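Local coordinates for protein GlcNAc Inducible Gene 2, GIG2 (Candida albicans, PDB 6AKZ) that binds a ferric ion in a cupin-type beta fold and is probably an iron-dependent oxygenase of the DUF1479 family, of unassigned substrate, at residues A[176-181]-A[368-373]; A[161-166]-A[447-452]; A[212-217]-A[285-290]; A[62-67]-A[88-93]. All blocks are in the same frame, centred on the assembly; numbering follows the deposited sequence.

Contact 1. Residues A[176-181]-A[368-373]; sequences DRIRIR and SVLYYG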
loop_
_atom_site.group_PDB
_atom_site.type_symbol
_atom_site.label_atom_id
_atom_site.label_comp_id
_atom_site.label_asym_id
_atom_site.label_seq_id
_atom_site.Cartn_x
_atom_site.Cartn_y
_atom_site.Cartn_z
ATOM N N ASP A 176 7.512 9.243 4.559
ATOM C CA ASP A 176 8.243 8.380 3.668
ATOM C C ASP A 176 9.274 9.184 2.916
ATOM O O ASP A 176 9.307 10.435 2.978
ATOM C CB ASP A 176 7.286 7.638 2.723
ATOM C CG ASP A 176 7.742 6.216 2.369
ATOM O OD1 ASP A 176 8.901 5.890 2.494
ATOM O OD2 ASP A 176 6.917 5.403 1.910
ATOM N N ARG A 177 10.080 8.449 2.165
ATOM C CA ARG A 177 11.280 9.041 1.628
ATOM C C ARG A 177 11.139 9.323 0.178
ATOM O O ARG A 177 10.046 9.397 -0.340
ATOM C CB ARG A 177 12.432 8.176 1.964
ATOM C CG ARG A 177 12.332 6.825 1.489
ATOM C CD ARG A 177 13.401 6.031 2.176
ATOM N NE ARG A 177 13.327 4.645 1.715
ATOM C CZ ARG A 177 14.346 3.774 1.832
ATOM N NH1 ARG A 177 15.516 4.125 2.397
ATOM N NH2 ARG A 177 14.203 2.557 1.365
ATOM N N ILE A 178 12.245 9.727 -0.447
ATOM C CA ILE A 178 12.280 10.015 -1.847
ATOM C C ILE A 178 13.234 9.023 -2.567
ATOM O O ILE A 178 14.099 8.407 -1.974
ATOM C CB ILE A 178 12.617 11.486 -2.092
ATOM C CG1 ILE A 178 14.041 11.812 -1.737
ATOM C CG2 ILE A 178 11.652 12.415 -1.290
ATOM C CD1 ILE A 178 14.480 13.203 -2.201
ATOM N N ARG A 179 12.992 8.855 -3.864
ATOM C CA ARG A 179 13.869 8.107 -4.736
ATOM C C ARG A 179 14.347 9.018 -5.857
ATOM O O ARG A 179 13.577 9.801 -6.445
ATOM C CB ARG A 179 13.159 6.887 -5.287
ATOM C CG ARG A 179 13.914 6.325 -6.492
ATOM C CD ARG A 179 13.303 5.051 -6.971
ATOM N NE ARG A 179 11.882 5.075 -7.418
ATOM C CZ ARG A 179 11.394 5.528 -8.572
ATOM N NH1 ARG A 179 12.139 6.250 -9.400
ATOM N NH2 ARG A 179 10.114 5.247 -8.905
ATOM N N ILE A 180 15.662 9.025 -6.095
ATOM C CA ILE A 180 16.194 9.716 -7.256
ATOM C C ILE A 180 17.125 8.700 -7.907
ATOM O O ILE A 180 18.231 8.482 -7.394
ATOM C CB ILE A 180 17.000 10.983 -6.881
ATOM C CG1 ILE A 180 16.113 11.960 -6.111
ATOM C CG2 ILE A 180 17.498 11.705 -8.126
ATOM C CD1 ILE A 180 16.849 13.157 -5.545
ATOM N N ARG A 181 16.625 8.002 -8.942
ATOM C CA ARG A 181 17.296 6.873 -9.563
ATOM C C ARG A 181 17.989 7.342 -10.846
ATOM O O ARG A 181 17.365 7.811 -11.774
ATOM C CB ARG A 181 16.360 5.766 -9.883
ATOM C CG ARG A 181 17.029 4.497 -10.463
ATOM C CD ARG A 181 16.035 3.387 -10.475
ATOM N NE ARG A 181 16.563 2.217 -11.158
ATOM C CZ ARG A 181 15.858 1.139 -11.457
ATOM N NH1 ARG A 181 14.563 1.049 -11.171
ATOM N NH2 ARG A 181 16.456 0.119 -12.043
ATOM N N SER A 368 12.752 9.995 -10.582
ATOM C CA SER A 368 12.620 10.482 -9.209
ATOM C C SER A 368 11.151 10.659 -8.843
ATOM O O SER A 368 10.337 11.136 -9.647
ATOM C CB SER A 368 13.292 11.781 -9.087
ATOM O OG SER A 368 14.666 11.681 -9.511
ATOM N N VAL A 369 10.869 10.200 -7.625
ATOM C CA VAL A 369 9.546 10.272 -7.081
ATOM C C VAL A 369 9.570 10.627 -5.613
ATOM O O VAL A 369 10.551 10.418 -4.885
ATOM C CB VAL A 369 8.707 9.005 -7.321
ATOM C CG1 VAL A 369 8.659 8.638 -8.782
ATOM C CG2 VAL A 369 9.164 7.828 -6.464
ATOM N N LEU A 370 8.429 11.121 -5.168
ATOM C CA LEU A 370 8.225 11.422 -3.731
ATOM C C LEU A 370 7.087 10.536 -3.266
ATOM O O LEU A 370 5.981 10.649 -3.793
ATOM C CB LEU A 370 7.848 12.878 -3.635
ATOM C CG LEU A 370 7.598 13.626 -2.291
ATOM C CD1 LEU A 370 7.673 15.099 -2.682
ATOM C CD2 LEU A 370 6.193 13.318 -1.789
ATOM N N TYR A 371 7.420 9.597 -2.404
ATOM C CA TYR A 371 6.480 8.608 -1.901
ATOM C C TYR A 371 5.491 9.237 -0.944
ATOM O O TYR A 371 5.900 9.957 -0.030
ATOM C CB TYR A 371 7.159 7.439 -1.192
ATOM C CG TYR A 371 7.913 6.542 -2.208
ATOM C CD1 TYR A 371 7.278 5.507 -2.861
ATOM C CD2 TYR A 371 9.220 6.834 -2.544
ATOM C CE1 TYR A 371 7.948 4.726 -3.825
ATOM C CE2 TYR A 371 9.893 6.039 -3.488
ATOM C CZ TYR A 371 9.269 5.015 -4.128
ATOM O OH TYR A 371 9.929 4.258 -5.109
ATOM N N TYR A 372 4.211 8.922 -1.149
ATOM C CA TYR A 372 3.108 9.396 -0.262
ATOM C C TYR A 372 1.924 8.494 -0.485
ATOM O O TYR A 372 1.412 8.471 -1.603
ATOM C CB TYR A 372 2.838 10.909 -0.551
ATOM C CG TYR A 372 1.842 11.548 0.376
ATOM C CD1 TYR A 372 1.880 11.269 1.776
ATOM C CD2 TYR A 372 0.977 12.543 -0.087
ATOM C CE1 TYR A 372 0.969 11.901 2.634
ATOM C CE2 TYR A 372 0.030 13.116 0.771
ATOM C CZ TYR A 372 0.046 12.779 2.105
ATOM O OH TYR A 372 -0.856 13.320 2.996
ATOM N N GLY A 373 1.502 7.732 0.561
ATOM C CA GLY A 373 0.484 6.761 0.529
ATOM C C GLY A 373 -0.742 7.292 1.176
ATOM O O GLY A 373 -0.726 8.341 1.860
HETATM O O HOH W 1 5.222 10.662 2.659
HETATM O O HOH W 2 8.093 11.678 0.776
HETATM O O HOH W 3 8.268 2.851 -7.170
#

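Contact 2. Residues A[161-166]-A[447-452]; sequences KENCLI and QAKIRS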
loop_
_atom_site.group_PDB
_atom_site.type_symbol
_atom_site.label_atom_id
_atom_site.label_comp_id
_atom_site.label_asym_id
_atom_site.label_seq_id
_atom_site.Cartn_x
_atom_site.Cartn_y
_atom_site.Cartn_z
ATOM N N LYS A 161 -20.827 1.347 9.736
ATOM C CA LYS A 161 -20.451 2.729 9.986
ATOM C C LYS A 161 -20.635 3.150 11.439
ATOM O O LYS A 161 -19.930 4.043 11.913
ATOM C CB LYS A 161 -21.183 3.715 9.091
ATOM C CG LYS A 161 -20.804 3.556 7.614
ATOM C CD LYS A 161 -21.533 4.624 6.782
ATOM C CE LYS A 161 -21.150 4.660 5.304
ATOM N NZ LYS A 161 -21.251 3.251 4.774
ATOM N N GLU A 162 -21.529 2.476 12.148
ATOM C CA GLU A 162 -21.768 2.864 13.518
ATOM C C GLU A 162 -20.596 2.540 14.402
ATOM O O GLU A 162 -20.316 3.300 15.327
ATOM C CB GLU A 162 -23.024 2.160 14.024
ATOM C CG GLU A 162 -23.489 2.630 15.406
ATOM C CD GLU A 162 -23.624 4.137 15.529
ATOM O OE1 GLU A 162 -24.089 4.814 14.570
ATOM O OE2 GLU A 162 -23.262 4.638 16.609
ATOM N N ASN A 163 -19.914 1.420 14.144
ATOM C CA ASN A 163 -18.866 0.928 15.024
ATOM C C ASN A 163 -17.454 0.843 14.489
ATOM O O ASN A 163 -16.490 0.830 15.289
ATOM C CB ASN A 163 -19.245 -0.433 15.527
ATOM C CG ASN A 163 -20.500 -0.382 16.331
ATOM O OD1 ASN A 163 -20.609 0.420 17.266
ATOM N ND2 ASN A 163 -21.476 -1.115 15.905
ATOM N N CYS A 164 -17.295 0.777 13.167
ATOM C CA CYS A 164 -15.953 0.515 12.641
ATOM C C CYS A 164 -15.081 1.750 12.870
ATOM O O CYS A 164 -15.412 2.896 12.403
ATOM C CB CYS A 164 -16.027 0.211 11.155
ATOM S SG CYS A 164 -14.486 -0.329 10.434
ATOM N N LEU A 165 -13.931 1.558 13.516
ATOM C CA LEU A 165 -13.094 2.688 13.941
ATOM C C LEU A 165 -12.182 3.234 12.823
ATOM O O LEU A 165 -10.949 3.181 12.911
ATOM C CB LEU A 165 -12.319 2.340 15.215
ATOM C CG LEU A 165 -13.252 2.116 16.420
ATOM C CD1 LEU A 165 -12.358 1.680 17.570
ATOM C CD2 LEU A 165 -14.014 3.386 16.796
ATOM N N ILE A 166 -12.814 3.819 11.805
ATOM C CA ILE A 166 -12.104 4.416 10.683
ATOM C C ILE A 166 -12.849 5.661 10.221
ATOM O O ILE A 166 -14.103 5.722 10.289
ATOM C CB ILE A 166 -11.843 3.398 9.580
ATOM C CG1 ILE A 166 -11.048 4.019 8.431
ATOM C CG2 ILE A 166 -13.136 2.840 9.033
ATOM C CD1 ILE A 166 -10.512 2.948 7.470
ATOM N N GLN A 447 -16.691 7.099 12.727
ATOM C CA GLN A 447 -15.967 8.308 12.351
ATOM C C GLN A 447 -15.768 9.298 13.540
ATOM O O GLN A 447 -14.661 9.813 13.802
ATOM C CB GLN A 447 -16.686 8.927 11.201
ATOM C CG GLN A 447 -16.016 10.075 10.579
ATOM C CD GLN A 447 -16.837 10.671 9.443
ATOM O OE1 GLN A 447 -18.083 10.701 9.488
ATOM N NE2 GLN A 447 -16.135 11.201 8.439
ATOM N N ALA A 448 -16.861 9.555 14.249
ATOM C CA ALA A 448 -16.777 10.346 15.496
ATOM C C ALA A 448 -15.920 9.672 16.559
ATOM O O ALA A 448 -15.074 10.320 17.221
ATOM C CB ALA A 448 -18.140 10.664 16.079
ATOM N N LYS A 449 -16.051 8.374 16.713
ATOM C CA LYS A 449 -15.326 7.690 17.735
ATOM C C LYS A 449 -13.824 7.691 17.472
ATOM O O LYS A 449 -13.028 7.915 18.399
ATOM C CB LYS A 449 -15.828 6.283 17.896
ATOM C CG LYS A 449 -17.277 6.211 18.419
ATOM C CD LYS A 449 -17.761 4.772 18.261
ATOM C CE LYS A 449 -19.201 4.652 18.748
ATOM N NZ LYS A 449 -19.838 3.432 18.242
ATOM N N ILE A 450 -13.414 7.423 16.218
ATOM C CA ILE A 450 -11.939 7.401 15.954
ATOM C C ILE A 450 -11.315 8.777 16.164
ATOM O O ILE A 450 -10.168 8.899 16.648
ATOM C CB ILE A 450 -11.608 6.726 14.605
ATOM C CG1 ILE A 450 -10.128 6.379 14.526
ATOM C CG2 ILE A 450 -12.065 7.662 13.431
ATOM C CD1 ILE A 450 -9.613 5.462 15.622
ATOM N N ARG A 451 -12.045 9.829 15.830
ATOM C CA ARG A 451 -11.561 11.138 16.054
ATOM C C ARG A 451 -11.372 11.385 17.536
ATOM O O ARG A 451 -10.365 11.929 17.936
ATOM C CB ARG A 451 -12.446 12.189 15.415
ATOM C CG ARG A 451 -12.356 12.258 13.935
ATOM C CD ARG A 451 -13.184 13.376 13.352
ATOM N NE ARG A 451 -13.211 13.268 11.890
ATOM C CZ ARG A 451 -13.570 14.203 11.040
ATOM N NH1 ARG A 451 -14.019 15.395 11.452
ATOM N NH2 ARG A 451 -13.512 13.920 9.721
ATOM N N SER A 452 -12.325 10.976 18.352
ATOM C CA SER A 452 -12.177 11.120 19.782
ATOM C C SER A 452 -10.987 10.347 20.332
ATOM O O SER A 452 -10.218 10.867 21.184
ATOM C CB SER A 452 -13.464 10.722 20.509
ATOM O OG SER A 452 -13.234 10.782 21.936
HETATM O O HOH W 4 -18.689 6.236 10.690
#

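Contact 3. Residues A[212-217]-A[285-290]; sequences SIFEGD and IMLRPF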
loop_
_atom_site.group_PDB
_atom_site.type_symbol
_atom_site.label_atom_id
_atom_site.label_comp_id
_atom_site.label_asym_id
_atom_site.label_seq_id
_atom_site.Cartn_x
_atom_site.Cartn_y
_atom_site.Cartn_z
ATOM N N SER A 212 -14.242 -14.508 1.468
ATOM C CA SER A 212 -14.942 -14.906 0.226
ATOM C C SER A 212 -14.068 -15.829 -0.610
ATOM O O SER A 212 -14.557 -16.793 -1.163
ATOM C CB SER A 212 -15.324 -13.685 -0.614
ATOM O OG SER A 212 -16.429 -12.984 -0.051
ATOM N N ILE A 213 -12.763 -15.586 -0.605
ATOM C CA ILE A 213 -11.848 -16.449 -1.327
ATOM C C ILE A 213 -11.743 -17.831 -0.641
ATOM O O ILE A 213 -11.784 -18.860 -1.301
ATOM C CB ILE A 213 -10.499 -15.770 -1.429
ATOM C CG1 ILE A 213 -10.627 -14.449 -2.224
ATOM C CG2 ILE A 213 -9.435 -16.719 -1.959
ATOM C CD1 ILE A 213 -9.336 -13.655 -2.209
ATOM N N PHE A 214 -11.588 -17.849 0.661
ATOM C CA PHE A 214 -11.456 -19.093 1.393
ATOM C C PHE A 214 -12.734 -19.920 1.443
ATOM O O PHE A 214 -12.710 -21.096 1.871
ATOM C CB PHE A 214 -11.023 -18.788 2.787
ATOM C CG PHE A 214 -9.621 -18.223 2.871
ATOM C CD1 PHE A 214 -8.593 -18.770 2.163
ATOM C CD2 PHE A 214 -9.365 -17.108 3.666
ATOM C CE1 PHE A 214 -7.279 -18.267 2.305
ATOM C CE2 PHE A 214 -8.107 -16.612 3.801
ATOM C CZ PHE A 214 -7.043 -17.176 3.141
ATOM N N GLU A 215 -13.845 -19.323 1.047
ATOM C CA GLU A 215 -15.111 -20.068 0.977
ATOM C C GLU A 215 -15.475 -20.573 -0.407
ATOM O O GLU A 215 -16.507 -21.203 -0.544
ATOM C CB GLU A 215 -16.239 -19.176 1.440
ATOM C CG GLU A 215 -16.197 -18.954 2.927
ATOM C CD GLU A 215 -17.332 -18.066 3.397
ATOM O OE1 GLU A 215 -17.853 -17.293 2.570
ATOM O OE2 GLU A 215 -17.643 -18.135 4.608
ATOM N N GLY A 216 -14.667 -20.251 -1.417
ATOM C CA GLY A 216 -14.868 -20.692 -2.755
ATOM C C GLY A 216 -15.625 -19.743 -3.620
ATOM O O GLY A 216 -16.091 -20.126 -4.658
ATOM N N ASP A 217 -15.653 -18.466 -3.241
ATOM C CA ASP A 217 -16.435 -17.449 -3.908
ATOM C C ASP A 217 -15.511 -16.193 -4.132
ATOM O O ASP A 217 -15.945 -15.082 -3.920
ATOM C CB ASP A 217 -17.602 -17.076 -2.954
ATOM C CG ASP A 217 -18.627 -16.149 -3.549
ATOM O OD1 ASP A 217 -18.811 -16.086 -4.792
ATOM O OD2 ASP A 217 -19.316 -15.444 -2.734
ATOM N N ILE A 285 -3.110 -15.565 -5.063
ATOM C CA ILE A 285 -2.115 -15.462 -3.995
ATOM C C ILE A 285 -2.654 -16.156 -2.766
ATOM O O ILE A 285 -1.919 -16.969 -2.194
ATOM C CB ILE A 285 -1.708 -14.018 -3.699
ATOM C CG1 ILE A 285 -0.832 -13.536 -4.880
ATOM C CG2 ILE A 285 -0.892 -13.837 -2.434
ATOM C CD1 ILE A 285 -0.703 -12.049 -5.073
ATOM N N MET A 286 -3.862 -15.788 -2.345
ATOM C CA MET A 286 -4.405 -16.344 -1.093
ATOM C C MET A 286 -4.581 -17.834 -1.130
ATOM O O MET A 286 -4.453 -18.467 -0.111
ATOM C CB MET A 286 -5.697 -15.675 -0.653
ATOM C CG MET A 286 -5.500 -14.185 -0.326
ATOM S SD MET A 286 -4.086 -13.708 0.734
ATOM C CE MET A 286 -4.437 -14.624 2.233
ATOM N N LEU A 287 -4.990 -18.358 -2.269
ATOM C CA LEU A 287 -5.129 -19.797 -2.425
ATOM C C LEU A 287 -3.877 -20.557 -2.790
ATOM O O LEU A 287 -3.858 -21.798 -2.670
ATOM C CB LEU A 287 -6.218 -20.119 -3.454
ATOM C CG LEU A 287 -7.638 -19.674 -3.119
ATOM C CD1 LEU A 287 -8.617 -19.974 -4.216
ATOM C CD2 LEU A 287 -8.144 -20.304 -1.862
ATOM N N ARG A 288 -2.838 -19.880 -3.229
ATOM C CA ARG A 288 -1.606 -20.571 -3.625
ATOM C C ARG A 288 -0.972 -21.565 -2.584
ATOM O O ARG A 288 -0.493 -22.622 -3.013
ATOM C CB ARG A 288 -0.579 -19.620 -4.174
ATOM C CG ARG A 288 0.594 -20.285 -4.878
ATOM C CD ARG A 288 0.233 -21.074 -6.099
ATOM N NE ARG A 288 1.477 -21.495 -6.802
ATOM C CZ ARG A 288 1.533 -22.376 -7.790
ATOM N NH1 ARG A 288 0.442 -22.989 -8.191
ATOM N NH2 ARG A 288 2.718 -22.608 -8.387
ATOM N N PRO A 289 -0.986 -21.246 -1.272
ATOM C CA PRO A 289 -0.491 -22.222 -0.284
ATOM C C PRO A 289 -1.245 -23.512 -0.280
ATOM O O PRO A 289 -0.654 -24.516 0.108
ATOM C CB PRO A 289 -0.576 -21.480 1.062
ATOM C CG PRO A 289 -0.574 -20.016 0.670
ATOM C CD PRO A 289 -1.369 -19.977 -0.606
ATOM N N PHE A 290 -2.497 -23.516 -0.740
ATOM C CA PHE A 290 -3.308 -24.689 -0.833
ATOM C C PHE A 290 -3.192 -25.409 -2.195
ATOM O O PHE A 290 -3.634 -26.591 -2.321
ATOM C CB PHE A 290 -4.773 -24.353 -0.617
ATOM C CG PHE A 290 -5.035 -23.658 0.702
ATOM C CD1 PHE A 290 -4.930 -22.261 0.832
ATOM C CD2 PHE A 290 -5.330 -24.378 1.811
ATOM C CE1 PHE A 290 -5.120 -21.651 2.038
ATOM C CE2 PHE A 290 -5.538 -23.755 3.033
ATOM C CZ PHE A 290 -5.459 -22.382 3.140
#

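Contact 4. Residues A[62-67]-A[88-93]; sequences PKCDFI and LMIENV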
loop_
_atom_site.group_PDB
_atom_site.type_symbol
_atom_site.label_atom_id
_atom_site.label_comp_id
_atom_site.label_asym_id
_atom_site.label_seq_id
_atom_site.Cartn_x
_atom_site.Cartn_y
_atom_site.Cartn_z
ATOM N N PRO A 62 -5.229 2.135 -15.771
ATOM C CA PRO A 62 -6.108 3.303 -15.757
ATOM C C PRO A 62 -5.349 4.649 -15.609
ATOM O O PRO A 62 -4.414 4.797 -14.802
ATOM C CB PRO A 62 -6.987 3.043 -14.564
ATOM C CG PRO A 62 -6.967 1.560 -14.374
ATOM C CD PRO A 62 -5.571 1.157 -14.728
ATOM N N LYS A 63 -5.751 5.603 -16.402
ATOM C CA LYS A 63 -5.142 6.881 -16.396
ATOM C C LYS A 63 -6.213 7.941 -16.619
ATOM O O LYS A 63 -7.120 7.745 -17.358
ATOM C CB LYS A 63 -4.125 6.918 -17.541
ATOM C CG LYS A 63 -3.238 8.117 -17.584
ATOM C CD LYS A 63 -2.067 7.988 -18.543
ATOM C CE LYS A 63 -2.359 8.445 -19.947
ATOM N NZ LYS A 63 -1.199 8.075 -20.788
ATOM N N CYS A 64 -6.080 9.063 -15.963
ATOM C CA CYS A 64 -6.971 10.169 -16.186
ATOM C C CYS A 64 -6.310 11.471 -15.856
ATOM O O CYS A 64 -5.247 11.468 -15.299
ATOM C CB CYS A 64 -8.266 10.014 -15.440
ATOM S SG CYS A 64 -8.158 10.302 -13.675
ATOM N N ASP A 65 -6.932 12.571 -16.250
ATOM C CA ASP A 65 -6.429 13.896 -15.965
ATOM C C ASP A 65 -7.013 14.486 -14.692
ATOM O O ASP A 65 -8.137 14.258 -14.401
ATOM C CB ASP A 65 -6.676 14.890 -17.078
ATOM C CG ASP A 65 -5.733 16.078 -17.000
ATOM O OD1 ASP A 65 -4.803 16.032 -17.806
ATOM O OD2 ASP A 65 -5.899 17.031 -16.178
ATOM N N PHE A 66 -6.192 15.254 -13.986
ATOM C CA PHE A 66 -6.629 15.835 -12.757
ATOM C C PHE A 66 -7.951 16.595 -12.990
ATOM O O PHE A 66 -8.815 16.554 -12.169
ATOM C CB PHE A 66 -5.560 16.783 -12.217
ATOM C CG PHE A 66 -5.955 17.452 -10.969
ATOM C CD1 PHE A 66 -6.095 16.728 -9.850
ATOM C CD2 PHE A 66 -6.264 18.787 -10.936
ATOM C CE1 PHE A 66 -6.490 17.284 -8.706
ATOM C CE2 PHE A 66 -6.675 19.359 -9.771
ATOM C CZ PHE A 66 -6.784 18.604 -8.651
ATOM N N ILE A 67 -8.075 17.259 -14.117
ATOM C CA ILE A 67 -9.294 18.026 -14.397
ATOM C C ILE A 67 -10.573 17.202 -14.538
ATOM O O ILE A 67 -11.618 17.706 -14.351
ATOM C CB ILE A 67 -9.139 19.030 -15.521
ATOM C CG1 ILE A 67 -9.271 18.382 -16.855
ATOM C CG2 ILE A 67 -7.831 19.717 -15.429
ATOM C CD1 ILE A 67 -9.189 19.424 -17.927
ATOM N N LEU A 88 -3.894 3.441 -10.710
ATOM C CA LEU A 88 -4.337 4.656 -11.411
ATOM C C LEU A 88 -3.189 5.631 -11.532
ATOM O O LEU A 88 -2.525 5.911 -10.542
ATOM C CB LEU A 88 -5.471 5.304 -10.612
ATOM C CG LEU A 88 -6.023 6.634 -11.181
ATOM C CD1 LEU A 88 -6.662 6.481 -12.562
ATOM C CD2 LEU A 88 -7.124 7.082 -10.207
ATOM N N MET A 89 -3.034 6.248 -12.700
ATOM C CA MET A 89 -2.163 7.362 -12.908
ATOM C C MET A 89 -3.029 8.598 -13.205
ATOM O O MET A 89 -3.867 8.568 -14.093
ATOM C CB MET A 89 -1.181 7.072 -14.042
ATOM C CG MET A 89 -0.351 8.334 -14.492
ATOM S SD MET A 89 0.713 7.962 -15.928
ATOM C CE MET A 89 1.885 6.898 -15.215
ATOM N N ILE A 90 -2.882 9.618 -12.406
ATOM C CA ILE A 90 -3.602 10.897 -12.572
ATOM C C ILE A 90 -2.634 11.901 -13.087
ATOM O O ILE A 90 -1.618 12.260 -12.416
ATOM C CB ILE A 90 -4.175 11.342 -11.238
ATOM C CG1 ILE A 90 -5.039 10.255 -10.593
ATOM C CG2 ILE A 90 -4.926 12.668 -11.402
ATOM C CD1 ILE A 90 -5.448 10.579 -9.178
ATOM N N GLU A 91 -2.870 12.396 -14.268
ATOM C CA GLU A 91 -1.936 13.343 -14.904
ATOM C C GLU A 91 -2.173 14.808 -14.534
ATOM O O GLU A 91 -3.267 15.166 -14.224
ATOM C CB GLU A 91 -1.992 13.166 -16.408
ATOM C CG GLU A 91 -1.375 11.848 -16.789
ATOM C CD GLU A 91 -0.922 11.774 -18.238
ATOM O OE1 GLU A 91 -1.875 11.643 -19.033
ATOM O OE2 GLU A 91 0.343 11.787 -18.542
ATOM N N ASN A 92 -1.112 15.614 -14.441
ATOM C CA ASN A 92 -1.232 17.039 -14.356
ATOM C C ASN A 92 -1.822 17.500 -13.014
ATOM O O ASN A 92 -2.596 18.447 -12.917
ATOM C CB ASN A 92 -2.053 17.614 -15.553
ATOM C CG ASN A 92 -1.412 17.356 -16.931
ATOM O OD1 ASN A 92 -0.242 17.601 -17.161
ATOM N ND2 ASN A 92 -2.209 16.976 -17.861
ATOM N N VAL A 93 -1.488 16.786 -11.962
ATOM C CA VAL A 93 -1.874 17.181 -10.605
ATOM C C VAL A 93 -1.094 18.429 -10.177
ATOM O O VAL A 93 -1.644 19.299 -9.520
ATOM C CB VAL A 93 -1.552 16.069 -9.623
ATOM C CG1 VAL A 93 -1.974 16.539 -8.206
ATOM C CG2 VAL A 93 -2.291 14.788 -10.089
HETATM O O HOH W 5 1.240 8.861 -20.190
HETATM O O HOH W 6 -1.438 11.134 -21.571
#

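Contact 1. Residues A[176-181]-A[368-373]
Arg-179 and Tyr-371 meet at their polar ends, NE of Arg-179 donating to OH of Tyr-371 over 3.1 Å. The bond is nearly straight (167°) but tilted from the guanidinium plane, and guanidinium and ring are turned 73° apart. CG of Arg-179 lies anti to the backbone N, and the chain then folds back at chi3 (60°). There CG2 of Val-369, a beta-branched residue well suited to a strand, lies over one face of the guanidinium, toward its rim, 3.7 Å from NH2 of Arg-179; NH1 of Arg-179 goes to Ser-367. Arg-179 and Val-369 form a hydrogen-bonded pair between antiparallel strands 178-181 and 367-371 of the main sheet of this cupin-clan protein. The Tyr-371 side chain comes about 7 Å from the ferric ion; its ring presents its edge to O of Arg-177. On the other sheet face CG2 of Ile-178 reaches CG of Leu-370 at 4.3 Å, and OG of Ser-368, held by His-366, is small enough to lie beside Ile-180.

Contact 2. Residues A[161-166]-A[447-452]
Lys-449 reaches out from its helix to a backbone carbonyl of a loop: its NZ donates to O of Glu-162 across 3.0 Å, while the link to the carboxylate is only a long salt bridge, 4.0 Å from NZ to OE2 of Glu-162. Extended beyond CG, the lysine chain carries its ammonium from the helix surface to the loop, a reach that suits a long, flexible residue. The donor comes in tilted from the carbonyl plane of Glu-162, and the Asn-163 side chain lies alongside, pointing the same way. Nearer the helix CB of Lys-449 lies 3.6 Å from CD2 of Leu-165, the two side chains crossing at about a right angle. Leu-165 is the centre of an inverse gamma turn, closed by N of Ile-166 on O of Cys-164. Against this turn packs Ile-450, whose branched, apolar side chain suits the buried position: CG1 comes 3.7 Å from O of Leu-165, and CG2 of Ile-450 lies 3.9 Å from C of Ile-166. A water joins O of Lys-161 to N of Gln-447, whose side-chain amide binds Asp-169 and Asp-167. Helix 445-460 is thus laid against the loop leading from helix 143-153 into strand 166-167.

Contact 3. Residues A[212-217]-A[285-290]
Ile-213 and Leu-287 form the aliphatic part of this contact, CG2 of Ile-213 lying 3.6 Å from CG of Leu-287. In Ile-213 a chi1 of -62° puts CG1 anti to the carbonyl carbon and leaves CG2 anti to the backbone N, from where CG2 also meets CB of Met-286 at 4.1 Å. These branched chains pack between the helices. The aromatic part belongs to Phe-214. Its CZ touches the methyl CE of Met-286 at 3.8 Å; the methionine chain, bent at chi2 and chi3, is flexible enough to fold that methyl against the ring. Phe-214 also brings CE1 to within 4.0 Å of CE1 of Phe-290, and these two side chains cross at about a right angle. The segments run through the C-terminal turn of helix 211-214 and along helix 278-287 into the residues after it. The first closes with a Schellman motif in which Gly-216 takes positive phi, readily adopted by glycine, since a side chain would crowd the carbonyl O of Glu-215. The polar component is modest: O of Met-286 lies at the Phe-214 ring edge, 3.7 Å from CE1, and accepts from the indole N-H of Trp-201. Helix 32-56 covers Leu-287, while Leu-26 packs on both Phe-214 and Phe-290.

Contact 4. Residues A[62-67]-A[88-93]
Leu-88 and Pro-62 make the apolar centre, with CD1 of Leu-88 4.0 Å from CB of Pro-62 and also near SG of Cys-64. This is the parallel strand pair of a beta-alpha-beta unit, 63-65 and 87-91 joined through helix 76-85, which covers Leu-88 and Pro-62. Along the same face CG2 of Ile-90 lies 3.8 Å from CA of Phe-66, whose ring reaches Val-93; apolar Leu-88, Cys-64 and Ile-90 suit this buried face. The backbones alternate partners: N of Met-89 takes O of Pro-62, N of Cys-64 takes O of Met-89, and N of Glu-91 takes O of Cys-64. On the opposite face Lys-63, bent at chi3 (89°), lies alongside Met-89 and brings CE 3.4 Å from OE1 of Glu-91. NZ of Lys-63 and OE1 of Glu-91 stay 4.0 Å apart, linked through two waters, each with one weak bond. Asp-65 closes the polar edge: OD2 accepts from N of Ile-67 in an Asx turn, while OD1 receives ND2 of Asn-92 at 2.8 Å on its syn side, about 20° out of the carboxylate plane.

From the N terminus, contact 4 closes first, a short loop of 20 residues holding helix 76-85 within a beta-alpha-beta unit at one edge of the main sheet. Contact 2 then opens at 161-166 and closes only at 447-452, tying a loop after helix 143-153 to the late helix 445-460. Inside it lies contact 1, which pairs strands 178-181 and 367-371 of the same main sheet, and inside contact 1 lies contact 3, joining helix 211-214 to helix 278-287. The three thus nest without crossing, and contact 4 precedes them in series. Contacts 1 and 4 share the sheet, with centres about 18 Å apart, whereas contacts 1 and 3 fall on opposite sides of the chain's centre.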